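Local structure of ferulic acid esterase, AmCE1/Fae1A (Anaeromyces mucronatus, 5CXX) at residues I173-A178 with P211-I216; E19-P24 with I81-L86. The protein probably acts as a feruloyl esterase of the alpha/beta-hydrolase fold, cleaving ester-linked ferulic acid, and is seen here with ferulic acid bound. All blocks are in the same frame, centred on the assembly; numbering follows the deposited sequence.

Contact 1: residues I173-A178 with P211-I216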
loop_
_atom_site.group_PDB
_atom_site.type_symbol
_atom_site.label_atom_id
_atom_site.label_comp_id
_atom_site.label_asym_id
_atom_site.label_seq_id
_atom_site.Cartn_x
_atom_site.Cartn_y
_atom_site.Cartn_z
ATOM N N ILE A 173 -11.300 -0.620 4.817
ATOM C CA ILE A 173 -10.168 -1.303 4.195
ATOM C C ILE A 173 -10.151 -2.752 4.673
ATOM O O ILE A 173 -9.864 -3.007 5.866
ATOM C CB ILE A 173 -8.840 -0.652 4.593
ATOM C CG1 ILE A 173 -8.776 0.905 4.348
ATOM C CG2 ILE A 173 -7.683 -1.339 3.855
ATOM C CD1 ILE A 173 -9.076 1.286 2.892
ATOM N N GLY A 174 -10.396 -3.688 3.768
ATOM C CA GLY A 174 -10.433 -5.121 4.150
ATOM C C GLY A 174 -9.018 -5.719 4.215
ATOM O O GLY A 174 -8.779 -6.637 4.992
ATOM N N TYR A 175 -8.068 -5.243 3.393
ATOM C CA TYR A 175 -6.769 -5.900 3.212
ATOM C C TYR A 175 -5.698 -4.831 3.308
ATOM O O TYR A 175 -5.787 -3.831 2.554
ATOM C CB TYR A 175 -6.661 -6.606 1.814
ATOM C CG TYR A 175 -7.763 -7.593 1.594
ATOM C CD1 TYR A 175 -9.035 -7.166 1.150
ATOM C CD2 TYR A 175 -7.566 -8.957 1.870
ATOM C CE1 TYR A 175 -10.045 -8.082 0.988
ATOM C CE2 TYR A 175 -8.579 -9.853 1.693
ATOM C CZ TYR A 175 -9.805 -9.424 1.253
ATOM O OH TYR A 175 -10.715 -10.489 1.118
ATOM N N VAL A 176 -4.707 -5.002 4.181
ATOM C CA VAL A 176 -3.661 -4.029 4.419
ATOM C C VAL A 176 -2.304 -4.658 4.176
ATOM O O VAL A 176 -2.013 -5.705 4.752
ATOM C CB VAL A 176 -3.694 -3.478 5.876
ATOM C CG1 VAL A 176 -2.679 -2.331 6.076
ATOM C CG2 VAL A 176 -5.138 -3.139 6.258
ATOM N N GLY A 177 -1.457 -4.013 3.359
ATOM C CA GLY A 177 -0.144 -4.544 3.048
ATOM C C GLY A 177 0.898 -3.481 3.284
ATOM O O GLY A 177 0.841 -2.363 2.763
ATOM N N ALA A 178 1.930 -3.827 4.037
ATOM C CA ALA A 178 2.916 -2.830 4.416
ATOM C C ALA A 178 4.297 -3.370 4.087
ATOM O O ALA A 178 4.783 -4.277 4.806
ATOM C CB ALA A 178 2.822 -2.493 5.940
ATOM N N PRO A 211 -8.760 -6.284 10.171
ATOM C CA PRO A 211 -8.479 -6.530 8.748
ATOM C C PRO A 211 -8.718 -7.972 8.361
ATOM O O PRO A 211 -8.444 -8.933 9.145
ATOM C CB PRO A 211 -6.975 -6.221 8.646
ATOM C CG PRO A 211 -6.708 -5.215 9.700
ATOM C CD PRO A 211 -7.567 -5.761 10.857
ATOM N N ILE A 212 -9.228 -8.203 7.152
ATOM C CA ILE A 212 -9.348 -9.556 6.644
ATOM C C ILE A 212 -7.937 -10.173 6.481
ATOM O O ILE A 212 -7.704 -11.337 6.807
ATOM C CB ILE A 212 -10.123 -9.586 5.301
ATOM C CG1 ILE A 212 -11.510 -8.933 5.522
ATOM C CG2 ILE A 212 -10.232 -11.011 4.722
ATOM C CD1 ILE A 212 -12.311 -8.652 4.193
ATOM N N VAL A 213 -7.018 -9.365 5.950
ATOM C CA VAL A 213 -5.594 -9.723 5.873
ATOM C C VAL A 213 -4.800 -8.471 6.263
ATOM O O VAL A 213 -5.115 -7.333 5.799
ATOM C CB VAL A 213 -5.181 -10.173 4.456
ATOM C CG1 VAL A 213 -3.670 -10.416 4.399
ATOM C CG2 VAL A 213 -5.930 -11.404 4.017
ATOM N N SER A 214 -3.785 -8.617 7.125
ATOM C CA SER A 214 -2.821 -7.555 7.451
ATOM C C SER A 214 -1.474 -8.187 7.229
ATOM O O SER A 214 -1.226 -9.264 7.778
ATOM C CB SER A 214 -3.002 -7.099 8.910
ATOM O OG SER A 214 -1.938 -6.239 9.221
ATOM N N LEU A 215 -0.635 -7.608 6.355
ATOM C CA LEU A 215 0.644 -8.259 6.044
ATOM C C LEU A 215 1.721 -7.237 6.108
ATOM O O LEU A 215 1.566 -6.156 5.526
ATOM C CB LEU A 215 0.611 -8.883 4.652
ATOM C CG LEU A 215 1.888 -9.567 4.109
ATOM C CD1 LEU A 215 1.533 -10.719 3.131
ATOM C CD2 LEU A 215 2.903 -8.563 3.434
ATOM N N ILE A 216 2.847 -7.590 6.723
ATOM C CA ILE A 216 3.977 -6.683 6.851
ATOM C C ILE A 216 5.232 -7.461 6.472
ATOM O O ILE A 216 5.408 -8.620 6.911
ATOM C CB ILE A 216 4.161 -6.193 8.300
ATOM C CG1 ILE A 216 2.929 -5.490 8.794
ATOM C CG2 ILE A 216 5.387 -5.246 8.370
ATOM C CD1 ILE A 216 3.064 -5.092 10.313
#
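Tyr175 and Val213 open a pair of parallel strands, 175-178 and 213-216, whose axes run 4.7 Å apart and within 1° of each other in the mixed central sheet of the alpha/beta-hydrolase fold. Backbone hydrogen bonds set the register. Val176 binds through both its polar backbone atoms, its N donating to Val213 O at 2.9 Å and its O accepting from Leu215 N at 2.8 Å, and Leu215 O in turn receives Ala178 N. Ahead of the strands, Gly174 O accepts from two successive amides: Ile212 N reaches it at 2.7 Å in the carbonyl plane, whereas Val213 N makes a weak bond at 3.4 Å. CA-H...O contacts supplement these bonds, Tyr175 CA also approaching Val213 O.

Apolar packing is concentrated where the strands begin. With chi1 at -56°, CG of Tyr175 is anti to the carbonyl carbon, and the ring inclines across to the neighbouring strand. Ile212 CB sits over one face, offset toward the rim, in a CH-pi contact 4.2 Å from the centroid of the Tyr175 ring, and Ile212 CG2 meets Tyr175 CE2 at 3.6 Å. Val213 CG2 comes instead to the ring edge, 3.6 Å from Tyr175 CD2. Phe270 adds an edge-to-face contact to the same ring. A leucine in place of Tyr175 would probably leave Ile212 without its aromatic face and Phe270 without its ring partner. The other face of the sheet carries Val176, Ala178, Ser214 and Ile216; helix 157-168 packs on Val176 and Ala178, and its Tyr167 hydrogen-bonds Ser214 OG.

The chemistry thus divides the work: main-chain bonds fix the alignment of the two strands, while side-chain contact between them gathers around the Tyr175 ring.

Contact 2: residues E19-P24 with I81-L86; sequences EGVEYP and IPTNLL
Across from Thr83, the 19-24 segment passes as an irregular loop, its Tyr23 CA 6.6 Å from the CA of Thr83. The contact is a loop-on-helix packing in the alpha/beta-hydrolase fold: the loop leads into strand 26-33, and residues 81-86 belong to helix 77-87, which is kinked at Pro82. The helical bond from Leu85 N to Ile81 O spans the kink, and Leu86 N to Pro82 O follows.

Thr83 projects toward the loop and is met by all four residues from Val21 to Pro24. The methyl Thr83 CG2 lies 3.7 Å from Val21 CG1, near the carbonyl oxygen of Glu22, and 3.5 Å from Tyr23 CE1, approaching the ring obliquely, while Thr83 OG1 lies beside Pro24 CD at 3.4 Å. The Tyr23 ring and the Asn84 amide stand almost perpendicular, their planes 87° apart, with the amide at the ring edge. Asn84 CG is anti to its carbonyl carbon (chi1 -75°), which carries the amide outward to the tyrosine. Its ND2 donates to the backbone oxygens of Tyr14 and Thr16, fixing the amide's rotation; Gln18 N is a second partner of the phenol oxygen. Tyr23 OH donates to a lone pair of Asn84 OD1, in the carbonyl plane, at 2.6 Å.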
loop_
_atom_site.group_PDB
_atom_site.type_symbol
_atom_site.label_atom_id
_atom_site.label_comp_id
_atom_site.label_asym_id
_atom_site.label_seq_id
_atom_site.Cartn_x
_atom_site.Cartn_y
_atom_site.Cartn_z
ATOM N N GLU A 19 6.602 -13.293 -22.039
ATOM C CA GLU A 19 6.323 -13.106 -23.471
ATOM C C GLU A 19 4.999 -13.781 -23.808
ATOM O O GLU A 19 4.746 -14.918 -23.319
ATOM C CB GLU A 19 7.453 -13.689 -24.300
ATOM C CG GLU A 19 7.448 -13.222 -25.780
ATOM C CD GLU A 19 7.802 -11.768 -25.930
ATOM O OE1 GLU A 19 8.343 -11.195 -24.941
ATOM O OE2 GLU A 19 7.541 -11.164 -26.968
ATOM N N GLY A 20 4.163 -13.141 -24.625
ATOM C CA GLY A 20 2.898 -13.778 -25.032
ATOM C C GLY A 20 1.741 -13.545 -24.030
ATOM O O GLY A 20 0.641 -13.972 -24.306
ATOM N N VAL A 21 1.975 -12.903 -22.888
ATOM C CA VAL A 21 0.934 -12.596 -21.902
ATOM C C VAL A 21 0.616 -11.111 -22.001
ATOM O O VAL A 21 1.559 -10.295 -22.050
ATOM C CB VAL A 21 1.402 -12.947 -20.455
ATOM C CG1 VAL A 21 0.351 -12.527 -19.409
ATOM C CG2 VAL A 21 1.749 -14.423 -20.378
ATOM N N GLU A 22 -0.665 -10.744 -22.043
ATOM C CA GLU A 22 -1.049 -9.314 -21.998
ATOM C C GLU A 22 -1.020 -8.757 -20.599
ATOM O O GLU A 22 -1.530 -9.404 -19.663
ATOM C CB GLU A 22 -2.461 -9.119 -22.561
ATOM C CG GLU A 22 -2.563 -9.451 -24.000
ATOM C CD GLU A 22 -3.794 -8.829 -24.626
ATOM O OE1 GLU A 22 -4.900 -8.982 -24.058
ATOM O OE2 GLU A 22 -3.639 -8.176 -25.684
ATOM N N TYR A 23 -0.466 -7.559 -20.456
ATOM C CA TYR A 23 -0.467 -6.861 -19.161
ATOM C C TYR A 23 -1.291 -5.591 -19.225
ATOM O O TYR A 23 -1.423 -4.983 -20.285
ATOM C CB TYR A 23 1.001 -6.551 -18.699
ATOM C CG TYR A 23 1.669 -7.868 -18.387
ATOM C CD1 TYR A 23 1.563 -8.448 -17.095
ATOM C CD2 TYR A 23 2.348 -8.564 -19.386
ATOM C CE1 TYR A 23 2.118 -9.737 -16.814
ATOM C CE2 TYR A 23 2.892 -9.831 -19.145
ATOM C CZ TYR A 23 2.784 -10.412 -17.866
ATOM O OH TYR A 23 3.329 -11.668 -17.695
ATOM N N PRO A 24 -1.817 -5.141 -18.071
ATOM C CA PRO A 24 -2.572 -3.892 -18.077
ATOM C C PRO A 24 -1.637 -2.716 -18.206
ATOM O O PRO A 24 -0.423 -2.862 -18.038
ATOM C CB PRO A 24 -3.224 -3.817 -16.714
ATOM C CG PRO A 24 -2.440 -4.757 -15.878
ATOM C CD PRO A 24 -1.789 -5.791 -16.749
ATOM N N ILE A 81 2.829 -8.841 -11.329
ATOM C CA ILE A 81 2.431 -9.819 -10.306
ATOM C C ILE A 81 0.932 -10.170 -10.308
ATOM O O ILE A 81 0.587 -11.376 -10.314
ATOM C CB ILE A 81 2.879 -9.307 -8.897
ATOM C CG1 ILE A 81 4.387 -9.614 -8.716
ATOM C CG2 ILE A 81 2.031 -9.972 -7.764
ATOM C CD1 ILE A 81 5.010 -8.954 -7.427
ATOM N N PRO A 82 0.034 -9.159 -10.355
ATOM C CA PRO A 82 -1.389 -9.591 -10.280
ATOM C C PRO A 82 -1.825 -10.354 -11.523
ATOM O O PRO A 82 -2.575 -11.337 -11.385
ATOM C CB PRO A 82 -2.167 -8.265 -10.147
ATOM C CG PRO A 82 -1.132 -7.290 -9.535
ATOM C CD PRO A 82 0.210 -7.684 -10.194
ATOM N N THR A 83 -1.334 -9.983 -12.709
ATOM C CA THR A 83 -1.649 -10.752 -13.936
ATOM C C THR A 83 -1.065 -12.153 -13.910
ATOM O O THR A 83 -1.714 -13.126 -14.257
ATOM C CB THR A 83 -1.140 -9.958 -15.177
ATOM O OG1 THR A 83 -1.999 -8.836 -15.315
ATOM C CG2 THR A 83 -1.181 -10.823 -16.470
ATOM N N ASN A 84 0.188 -12.248 -13.490
ATOM C CA ASN A 84 0.849 -13.544 -13.505
ATOM C C ASN A 84 0.201 -14.472 -12.481
ATOM O O ASN A 84 0.104 -15.678 -12.739
ATOM C CB ASN A 84 2.354 -13.380 -13.242
ATOM C CG ASN A 84 3.082 -12.823 -14.474
ATOM O OD1 ASN A 84 2.615 -13.019 -15.626
ATOM N ND2 ASN A 84 4.232 -12.177 -14.262
ATOM N N LEU A 85 -0.238 -13.918 -11.343
ATOM C CA LEU A 85 -0.991 -14.763 -10.382
ATOM C C LEU A 85 -2.358 -15.112 -10.936
ATOM O O LEU A 85 -2.835 -16.258 -10.769
ATOM C CB LEU A 85 -1.122 -14.062 -9.021
ATOM C CG LEU A 85 0.161 -13.968 -8.194
ATOM C CD1 LEU A 85 0.009 -12.958 -7.008
ATOM C CD2 LEU A 85 0.570 -15.395 -7.695
ATOM N N LEU A 86 -3.010 -14.144 -11.582
ATOM C CA LEU A 86 -4.351 -14.413 -12.156
ATOM C C LEU A 86 -4.325 -15.587 -13.129
ATOM O O LEU A 86 -5.240 -16.444 -13.175
ATOM C CB LEU A 86 -4.860 -13.111 -12.846
ATOM C CG LEU A 86 -6.128 -13.320 -13.690
ATOM C CD1 LEU A 86 -7.300 -13.704 -12.779
ATOM C CD2 LEU A 86 -6.394 -11.964 -14.395
#

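Overall arrangement
Contact 1 and contact 2 lie at different depths of one alpha/beta-hydrolase domain. Their centres are about 23 Å apart and their nearest atoms about 10 Å, so they do not touch. The centre of contact 1, within the sheet, is about 9 Å from the centre of the chain; that of contact 2 is about 20 Å from it, where the loop before strand 26-33 meets helix 77-87. Helix 255-266 packs on Ile81, Pro82 and Leu85 of that helix, while Phe270, shortly after it in sequence, reaches Tyr175 of contact 1. The Ala178 side chain is about 12 Å from the bound ferulic acid, and Gly177 lies near the probable nucleophile elbow without touching it.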